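Local structure of tRNA threonylcarbamoyladenosine biosynthesis protein TsaB (Pseudomonas aeruginosa, 5BR9) at residues A[108-122]-A[132-144]. The protein probably takes part in forming the threonylcarbamoyladenosine modification at position 37 of tRNAs, as a TsaB-type member of the KAE1/TsaD family. Numbering follows the deposited sequence.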
ATOM      1  N   ALA A 108      -7.740  20.391 -10.708  1.00 22.09           N
ATOM      2  CA  ALA A 108      -7.774  21.815 -10.980  1.00 19.62           C
ATOM      3  C   ALA A 108      -6.707  22.149 -12.013  1.00 23.00           C
ATOM      4  O   ALA A 108      -6.983  22.836 -12.990  1.00 27.15           O
ATOM      5  CB  ALA A 108      -7.560  22.602  -9.706  1.00 19.10           C
ATOM      6  N   GLN A 109      -5.502  21.620 -11.806  1.00 24.97           N
ATOM      7  CA  GLN A 109      -4.399  21.872 -12.714  1.00 27.41           C
ATOM      8  C   GLN A 109      -4.744  21.298 -14.087  1.00 32.53           C
ATOM      9  O   GLN A 109      -4.455  21.922 -15.119  1.00 33.46           O
ATOM     10  CB  GLN A 109      -3.093  21.260 -12.204  1.00 31.95           C
ATOM     11  CG  GLN A 109      -1.864  21.786 -12.945  1.00 28.99           C
ATOM     12  CD  GLN A 109      -1.553  23.216 -12.552  1.00 25.63           C
ATOM     13  OE1 GLN A 109      -1.843  23.630 -11.434  1.00 27.21           O
ATOM     14  NE2 GLN A 109      -0.979  23.981 -13.468  1.00 27.76           N
ATOM     15  N   ARG A 110      -5.375  20.123 -14.108  1.00 22.22           N
ATOM     16  CA  ARG A 110      -5.780  19.543 -15.392  1.00 23.90           C
ATOM     17  C   ARG A 110      -6.832  20.383 -16.106  1.00 31.38           C
ATOM     18  O   ARG A 110      -6.744  20.607 -17.319  1.00 38.05           O
ATOM     19  CB  ARG A 110      -6.315  18.127 -15.216  1.00 28.28           C
ATOM     20  CG  ARG A 110      -6.775  17.514 -16.533  1.00 28.84           C
ATOM     21  CD  ARG A 110      -6.974  16.029 -16.433  1.00 27.06           C
ATOM     22  NE  ARG A 110      -7.250  15.447 -17.745  1.00 31.37           N
ATOM     23  CZ  ARG A 110      -7.540  14.168 -17.951  1.00 35.12           C
ATOM     24  NH1 ARG A 110      -7.589  13.320 -16.930  1.00 33.83           N
ATOM     25  NH2 ARG A 110      -7.775  13.737 -19.179  1.00 35.95           N
ATOM     26  N   ALA A 111      -7.818  20.866 -15.355  1.00 23.60           N
ATOM     27  CA  ALA A 111      -8.869  21.678 -15.959  1.00 29.47           C
ATOM     28  C   ALA A 111      -8.269  22.989 -16.488  1.00 23.84           C
ATOM     29  O   ALA A 111      -8.694  23.518 -17.515  1.00 27.71           O
ATOM     30  CB  ALA A 111      -9.987  21.937 -14.968  1.00 22.81           C
ATOM     31  N   TYR A 112      -7.283  23.509 -15.770  1.00 29.94           N
ATOM     32  CA  TYR A 112      -6.585  24.692 -16.226  1.00 26.85           C
ATOM     33  C   TYR A 112      -5.873  24.412 -17.552  1.00 29.45           C
ATOM     34  O   TYR A 112      -6.032  25.156 -18.515  1.00 31.75           O
ATOM     35  CB  TYR A 112      -5.584  25.173 -15.179  1.00 26.37           C
ATOM     36  CG  TYR A 112      -4.621  26.179 -15.762  1.00 31.62           C
ATOM     37  CD1 TYR A 112      -5.071  27.431 -16.190  1.00 35.44           C
ATOM     38  CD2 TYR A 112      -3.268  25.869 -15.929  1.00 31.13           C
ATOM     39  CE1 TYR A 112      -4.196  28.354 -16.754  1.00 33.68           C
ATOM     40  CE2 TYR A 112      -2.378  26.799 -16.500  1.00 28.70           C
ATOM     41  CZ  TYR A 112      -2.857  28.037 -16.900  1.00 35.09           C
ATOM     42  OH  TYR A 112      -2.001  28.963 -17.452  1.00 48.82           O
ATOM     43  N   ARG A 113      -5.109  23.322 -17.605  1.00 30.39           N
ATOM     44  CA  ARG A 113      -4.363  22.984 -18.811  1.00 30.02           C
ATOM     45  C   ARG A 113      -5.281  22.719 -20.006  1.00 38.36           C
ATOM     46  O   ARG A 113      -4.987  23.133 -21.130  1.00 42.88           O
ATOM     47  CB  ARG A 113      -3.466  21.765 -18.571  1.00 31.69           C
ATOM     48  CG  ARG A 113      -2.709  21.296 -19.806  1.00 35.91           C
ATOM     49  CD  ARG A 113      -1.769  20.146 -19.479  1.00 42.98           C
ATOM     50  NE  ARG A 113      -2.446  19.007 -18.846  1.00 42.31           N
ATOM     51  CZ  ARG A 113      -3.120  18.076 -19.515  1.00 40.66           C
ATOM     52  NH1 ARG A 113      -3.222  18.153 -20.837  1.00 38.91           N
ATOM     53  NH2 ARG A 113      -3.687  17.069 -18.867  1.00 38.54           N
ATOM     54  N   GLU A 114      -6.400  22.049 -19.764  1.00 40.25           N
ATOM     55  CA  GLU A 114      -7.262  21.617 -20.862  1.00 40.08           C
ATOM     56  C   GLU A 114      -8.347  22.626 -21.278  1.00 41.05           C
ATOM     57  O   GLU A 114      -8.675  22.719 -22.448  1.00 39.23           O
ATOM     58  CB  GLU A 114      -7.925  20.289 -20.494  1.00 39.62           C
ATOM     59  CG  GLU A 114      -7.010  19.087 -20.539  1.00 34.03           C
ATOM     60  CD  GLU A 114      -7.755  17.769 -20.280  1.00 43.23           C
ATOM     61  OE1 GLU A 114      -9.004  17.771 -20.217  1.00 52.45           O
ATOM     62  OE2 GLU A 114      -7.093  16.715 -20.195  1.00 50.71           O
ATOM     63  N   GLN A 115      -8.910  23.356 -20.319  1.00 40.42           N
ATOM     64  CA  GLN A 115     -10.030  24.267 -20.587  1.00 40.79           C
ATOM     65  C   GLN A 115      -9.603  25.715 -20.509  1.00 40.48           C
ATOM     66  O   GLN A 115     -10.356  26.600 -20.889  1.00 38.76           O
ATOM     67  CB  GLN A 115     -11.171  24.066 -19.580  1.00 40.07           C
ATOM     68  CG  GLN A 115     -11.701  22.663 -19.482  1.00 48.51           C
ATOM     69  CD  GLN A 115     -12.216  22.154 -20.803  1.00 62.47           C
ATOM     70  OE1 GLN A 115     -12.755  22.912 -21.607  1.00 65.63           O
ATOM     71  NE2 GLN A 115     -12.043  20.861 -21.042  1.00 71.09           N
ATOM     72  N   GLY A 116      -8.409  25.946 -19.967  1.00 47.89           N
ATOM     73  CA  GLY A 116      -7.912  27.284 -19.699  1.00 44.84           C
ATOM     74  C   GLY A 116      -8.567  27.970 -18.508  1.00 40.48           C
ATOM     75  O   GLY A 116      -8.364  29.161 -18.293  1.00 42.86           O
ATOM     76  N   ALA A 117      -9.330  27.221 -17.719  1.00 37.99           N
ATOM     77  CA  ALA A 117     -10.032  27.794 -16.555  1.00 33.91           C
ATOM     78  C   ALA A 117      -9.060  28.150 -15.433  1.00 28.91           C
ATOM     79  O   ALA A 117      -8.274  27.322 -14.994  1.00 28.31           O
ATOM     80  CB  ALA A 117     -11.090  26.838 -16.045  1.00 32.99           C
ATOM     81  N   GLU A 118      -9.111  29.391 -14.981  1.00 31.84           N
ATOM     82  CA  GLU A 118      -8.165  29.864 -13.984  1.00 28.95           C
ATOM     83  C   GLU A 118      -8.748  29.804 -12.589  1.00 33.72           C
ATOM     84  O   GLU A 118      -8.035  29.953 -11.598  1.00 29.82           O
ATOM     85  CB  GLU A 118      -7.725  31.276 -14.339  1.00 34.95           C
ATOM     86  CG  GLU A 118      -6.938  31.259 -15.626  1.00 41.75           C
ATOM     87  CD  GLU A 118      -6.224  32.539 -15.917  1.00 49.15           C
ATOM     88  OE1 GLU A 118      -6.355  33.493 -15.121  1.00 50.00           O
ATOM     89  OE2 GLU A 118      -5.516  32.575 -16.949  1.00 57.04           O
ATOM     90  N   ARG A 119     -10.053  29.555 -12.528  1.00 31.26           N
ATOM     91  CA  ARG A 119     -10.728  29.293 -11.268  1.00 28.31           C
ATOM     92  C   ARG A 119     -11.521  28.003 -11.400  1.00 32.53           C
ATOM     93  O   ARG A 119     -12.405  27.883 -12.252  1.00 23.40           O
ATOM     94  CB  ARG A 119     -11.623  30.472 -10.875  1.00 24.17           C
ATOM     95  CG  ARG A 119     -10.827  31.776 -10.809  1.00 33.64           C
ATOM     96  CD  ARG A 119     -11.410  32.814  -9.877  1.00 33.70           C
ATOM     97  NE  ARG A 119     -12.446  33.612 -10.509  1.00 34.36           N
ATOM     98  CZ  ARG A 119     -12.858  34.794 -10.059  1.00 40.75           C
ATOM     99  NH1 ARG A 119     -13.815  35.453 -10.704  1.00 47.91           N
ATOM    100  NH2 ARG A 119     -12.302  35.327  -8.977  1.00 40.23           N
ATOM    101  N   VAL A 120     -11.192  27.030 -10.557  1.00 24.52           N
ATOM    102  CA  VAL A 120     -11.814  25.711 -10.641  1.00 23.80           C
ATOM    103  C   VAL A 120     -12.306  25.259  -9.279  1.00 25.20           C
ATOM    104  O   VAL A 120     -11.576  25.295  -8.289  1.00 24.05           O
ATOM    105  CB  VAL A 120     -10.855  24.655 -11.222  1.00 22.59           C
ATOM    106  CG1 VAL A 120     -11.501  23.271 -11.137  1.00 24.82           C
ATOM    107  CG2 VAL A 120     -10.500  24.979 -12.671  1.00 21.90           C
ATOM    108  N   ALA A 121     -13.569  24.876  -9.227  1.00 21.09           N
ATOM    109  CA  ALA A 121     -14.092  24.192  -8.057  1.00 21.37           C
ATOM    110  C   ALA A 121     -13.983  22.683  -8.335  1.00 22.18           C
ATOM    111  O   ALA A 121     -14.674  22.152  -9.192  1.00 21.24           O
ATOM    112  CB  ALA A 121     -15.545  24.623  -7.769  1.00 21.10           C
ATOM    113  N   ALA A 122     -13.064  22.018  -7.650  1.00 23.52           N
ATOM    114  CA  ALA A 122     -12.875  20.587  -7.819  1.00 21.73           C
ATOM    115  C   ALA A 122     -13.754  19.823  -6.833  1.00 22.65           C
ATOM    116  O   ALA A 122     -13.814  20.156  -5.656  1.00 24.06           O
ATOM    117  CB  ALA A 122     -11.417  20.226  -7.643  1.00 19.68           C
ATOM    118  N   TYR A 132     -15.898  15.298  -1.698  1.00 29.59           N
ATOM    119  CA  TYR A 132     -14.698  16.036  -1.415  1.00 21.79           C
ATOM    120  C   TYR A 132     -14.707  17.296  -2.264  1.00 24.17           C
ATOM    121  O   TYR A 132     -15.104  17.253  -3.429  1.00 26.37           O
ATOM    122  CB  TYR A 132     -13.476  15.187  -1.714  1.00 25.17           C
ATOM    123  CG  TYR A 132     -13.348  13.941  -0.866  1.00 34.28           C
ATOM    124  CD1 TYR A 132     -13.029  14.022   0.488  1.00 34.89           C
ATOM    125  CD2 TYR A 132     -13.572  12.684  -1.409  1.00 38.01           C
ATOM    126  CE1 TYR A 132     -12.900  12.877   1.269  1.00 34.47           C
ATOM    127  CE2 TYR A 132     -13.450  11.537  -0.634  1.00 44.05           C
ATOM    128  CZ  TYR A 132     -13.122  11.637   0.706  1.00 42.83           C
ATOM    129  OH  TYR A 132     -12.999  10.489   1.471  1.00 49.73           O
ATOM    130  N   TRP A 133     -14.282  18.414  -1.669  1.00 23.95           N
ATOM    131  CA  TRP A 133     -14.464  19.742  -2.247  1.00 21.67           C
ATOM    132  C   TRP A 133     -13.260  20.650  -2.013  1.00 23.75           C
ATOM    133  O   TRP A 133     -12.791  20.761  -0.892  1.00 21.00           O
ATOM    134  CB  TRP A 133     -15.722  20.371  -1.653  1.00 22.72           C
ATOM    135  CG  TRP A 133     -16.011  21.778  -2.077  1.00 26.40           C
ATOM    136  CD1 TRP A 133     -15.690  22.931  -1.396  1.00 21.06           C
ATOM    137  CD2 TRP A 133     -16.708  22.188  -3.250  1.00 26.28           C
ATOM    138  NE1 TRP A 133     -16.162  24.027  -2.074  1.00 21.28           N
ATOM    139  CE2 TRP A 133     -16.778  23.604  -3.221  1.00 20.97           C
ATOM    140  CE3 TRP A 133     -17.288  21.500  -4.326  1.00 27.47           C
ATOM    141  CZ2 TRP A 133     -17.398  24.341  -4.229  1.00 24.08           C
ATOM    142  CZ3 TRP A 133     -17.898  22.232  -5.332  1.00 21.32           C
ATOM    143  CH2 TRP A 133     -17.955  23.640  -5.270  1.00 30.65           C
ATOM    144  N   GLY A 134     -12.775  21.298  -3.073  1.00 27.96           N
ATOM    145  CA  GLY A 134     -11.654  22.224  -2.984  1.00 20.10           C
ATOM    146  C   GLY A 134     -11.638  23.179  -4.165  1.00 29.27           C
ATOM    147  O   GLY A 134     -11.765  22.765  -5.322  1.00 26.34           O
ATOM    148  N   CYS A 135     -11.526  24.469  -3.872  1.00 19.40           N
ATOM    149  CA  CYS A 135     -11.529  25.481  -4.903  1.00 22.40           C
ATOM    150  C   CYS A 135     -10.121  26.004  -5.119  1.00 28.27           C
ATOM    151  O   CYS A 135      -9.377  26.237  -4.162  1.00 27.55           O
ATOM    152  CB  CYS A 135     -12.485  26.620  -4.553  1.00 26.65           C
ATOM    153  SG  CYS A 135     -14.223  26.139  -4.516  1.00 26.64           S
ATOM    154  N   TYR A 136      -9.775  26.195  -6.388  1.00 25.54           N
ATOM    155  CA  TYR A 136      -8.411  26.495  -6.782  1.00 27.18           C
ATOM    156  C   TYR A 136      -8.384  27.674  -7.739  1.00 28.54           C
ATOM    157  O   TYR A 136      -9.325  27.869  -8.508  1.00 25.23           O
ATOM    158  CB  TYR A 136      -7.762  25.248  -7.426  1.00 27.29           C
ATOM    159  CG  TYR A 136      -7.404  24.189  -6.407  1.00 23.60           C
ATOM    160  CD1 TYR A 136      -6.097  24.061  -5.954  1.00 20.75           C
ATOM    161  CD2 TYR A 136      -8.380  23.332  -5.870  1.00 22.79           C
ATOM    162  CE1 TYR A 136      -5.748  23.111  -5.003  1.00 23.28           C
ATOM    163  CE2 TYR A 136      -8.038  22.356  -4.901  1.00 23.06           C
ATOM    164  CZ  TYR A 136      -6.712  22.259  -4.482  1.00 27.65           C
ATOM    165  OH  TYR A 136      -6.332  21.349  -3.523  1.00 25.10           O
ATOM    166  N   GLN A 137      -7.306  28.453  -7.677  1.00 28.96           N
ATOM    167  CA  GLN A 137      -7.109  29.602  -8.566  1.00 27.83           C
ATOM    168  C   GLN A 137      -5.649  29.677  -9.007  1.00 29.79           C
ATOM    169  O   GLN A 137      -4.729  29.425  -8.222  1.00 27.88           O
ATOM    170  CB  GLN A 137      -7.523  30.903  -7.880  1.00 22.70           C
ATOM    171  CG  GLN A 137      -7.219  32.171  -8.700  1.00 36.93           C
ATOM    172  CD  GLN A 137      -7.919  33.425  -8.167  1.00 39.32           C
ATOM    173  OE1 GLN A 137      -8.767  33.348  -7.266  1.00 47.77           O
ATOM    174  NE2 GLN A 137      -7.565  34.588  -8.725  1.00 33.44           N
ATOM    175  N   LEU A 138      -5.455  30.015 -10.271  1.00 27.55           N
ATOM    176  CA  LEU A 138      -4.135  30.136 -10.853  1.00 35.36           C
ATOM    177  C   LEU A 138      -3.284  31.223 -10.192  1.00 38.98           C
ATOM    178  O   LEU A 138      -3.715  32.359 -10.009  1.00 36.22           O
ATOM    179  CB  LEU A 138      -4.250  30.427 -12.350  1.00 32.51           C
ATOM    180  CG  LEU A 138      -2.971  30.253 -13.169  1.00 35.05           C
ATOM    181  CD1 LEU A 138      -2.604  28.774 -13.320  1.00 29.25           C
ATOM    182  CD2 LEU A 138      -3.146  30.900 -14.526  1.00 26.86           C
ATOM    183  N   GLN A 139      -2.055  30.857  -9.870  1.00 41.58           N
ATOM    184  CA  GLN A 139      -1.100  31.742  -9.231  1.00 40.23           C
ATOM    185  C   GLN A 139       0.254  31.392  -9.834  1.00 38.01           C
ATOM    186  O   GLN A 139       0.877  30.400  -9.434  1.00 38.44           O
ATOM    187  CB  GLN A 139      -1.114  31.532  -7.713  1.00 48.44           C
ATOM    188  CG  GLN A 139      -1.042  32.766  -6.828  1.00 60.27           C
ATOM    189  CD  GLN A 139      -1.535  32.457  -5.402  1.00 65.54           C
ATOM    190  OE1 GLN A 139      -2.704  32.085  -5.202  1.00 67.46           O
ATOM    191  NE2 GLN A 139      -0.644  32.592  -4.415  1.00 54.92           N
ATOM    192  N   GLN A 140       0.680  32.166 -10.829  1.00 32.59           N
ATOM    193  CA  GLN A 140       1.978  31.957 -11.465  1.00 42.02           C
ATOM    194  C   GLN A 140       2.112  30.541 -12.037  1.00 40.69           C
ATOM    195  O   GLN A 140       3.102  29.852 -11.790  1.00 35.57           O
ATOM    196  CB  GLN A 140       3.102  32.219 -10.460  1.00 44.96           C
ATOM    197  CG  GLN A 140       3.351  33.675 -10.200  1.00 63.18           C
ATOM    198  CD  GLN A 140       4.318  33.879  -9.068  1.00 76.31           C
ATOM    199  OE1 GLN A 140       4.409  33.050  -8.159  1.00 77.53           O
ATOM    200  NE2 GLN A 140       5.068  34.975  -9.120  1.00 81.24           N
ATOM    201  N   GLY A 141       1.094  30.118 -12.780  1.00 28.65           N
ATOM    202  CA  GLY A 141       1.104  28.854 -13.472  1.00 27.35           C
ATOM    203  C   GLY A 141       0.650  27.684 -12.608  1.00 27.90           C
ATOM    204  O   GLY A 141       0.462  26.595 -13.114  1.00 28.37           O
ATOM    205  N   GLU A 142       0.429  27.916 -11.315  1.00 28.45           N
ATOM    206  CA  GLU A 142       0.050  26.827 -10.402  1.00 28.03           C
ATOM    207  C   GLU A 142      -1.371  27.039  -9.893  1.00 30.72           C
ATOM    208  O   GLU A 142      -1.710  28.121  -9.404  1.00 32.65           O
ATOM    209  CB  GLU A 142       1.030  26.742  -9.209  1.00 26.54           C
ATOM    210  CG  GLU A 142       0.721  25.632  -8.177  1.00 32.31           C
ATOM    211  CD  GLU A 142       1.559  25.721  -6.897  1.00 32.01           C
ATOM    212  OE1 GLU A 142       2.363  26.666  -6.770  1.00 33.05           O
ATOM    213  OE2 GLU A 142       1.408  24.854  -6.003  1.00 31.46           O
ATOM    214  N   MET A 143      -2.204  26.009 -10.018  1.00 28.02           N
ATOM    215  CA  MET A 143      -3.543  26.067  -9.450  1.00 25.18           C
ATOM    216  C   MET A 143      -3.393  25.908  -7.942  1.00 20.72           C
ATOM    217  O   MET A 143      -2.885  24.906  -7.436  1.00 24.66           O
ATOM    218  CB  MET A 143      -4.464  25.011 -10.065  1.00 24.65           C
ATOM    219  CG  MET A 143      -4.825  25.289 -11.533  1.00 29.01           C
ATOM    220  SD  MET A 143      -5.663  26.873 -11.870  1.00 30.61           S
ATOM    221  CE  MET A 143      -7.327  26.499 -11.319  1.00 19.23           C
ATOM    222  N   ARG A 144      -3.815  26.936  -7.234  1.00 22.99           N
ATOM    223  CA  ARG A 144      -3.543  27.062  -5.817  1.00 29.55           C
ATOM    224  C   ARG A 144      -4.831  27.066  -4.987  1.00 32.15           C
ATOM    225  O   ARG A 144      -5.826  27.742  -5.329  1.00 25.34           O
ATOM    226  CB  ARG A 144      -2.753  28.359  -5.594  1.00 34.67           C
ATOM    227  CG  ARG A 144      -1.819  28.356  -4.436  1.00 43.74           C
ATOM    228  CD  ARG A 144      -0.453  27.861  -4.825  1.00 53.53           C
ATOM    229  NE  ARG A 144       0.484  27.972  -3.708  1.00 59.15           N
ATOM    230  CZ  ARG A 144       0.777  26.983  -2.871  1.00 57.61           C
ATOM    231  NH1 ARG A 144       0.206  25.803  -3.018  1.00 60.25           N
ATOM    232  NH2 ARG A 144       1.642  27.178  -1.888  1.00 65.25           N
TER
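Gln109 shows how one amide on a helix can hold a hairpin by its backbone. Its CG stands anti to the backbone N (chi1 -166°) and the chain then bends at chi2, so that the amide is carried over to the 139-142 turn. There OE1 accepts from Met143 N at 2.8 Å, the N-H arriving in the carbonyl plane on a lone pair, while NE2 donates to Gly141 O at 3.0 Å, close to the amide plane. With both ends engaged, the rotation of the amide is fixed. Gly141 belongs to a type I' turn, the tight link between strands 131-139 and 142-152.

Beside these two bonds, Leu138 sets CD1 over the centre of the Tyr112 ring, 3.6 Å from the centroid and 9° off the normal, a CH-pi contact; its other methyl, CD2, reaches Tyr112 CE1 on the same ring. Met143, bent at chi2 and again at chi3, passes SD 3.7 Å from Tyr112 CB and also approaches the ring obliquely, a Met-aromatic contact, and lays CE against Val120 CG2. Ala108 CB closes on Tyr136 CB at 3.5 Å.

Helix 103-115 packs on the face of the sheet that carries Val120 and Tyr136. The sheet is mixed and five-stranded, of order 3-2-1-4-5, as expected of the actin-like ATPase fold; its first three strands, 119-125, 131-139 and 142-152, are antiparallel to their neighbours in turn. Strand 119-122 is zipped to 132-139 by paired bonds between Val120 and Tyr136 and between Ala122 and Gly134, and Leu138 N extends the ladder to Glu118 O.

On the opposite face, Ala121 CB meets Trp133 CH2 at 3.6 Å and also touches Cys135 SG. Arg119 and Gln137 run side by side there, Gln137 OE1 lying 3.8 Å from Arg119 CD, with guanidinium and amide planes 81° apart; the guanidinium itself is salt-bridged to Asp167.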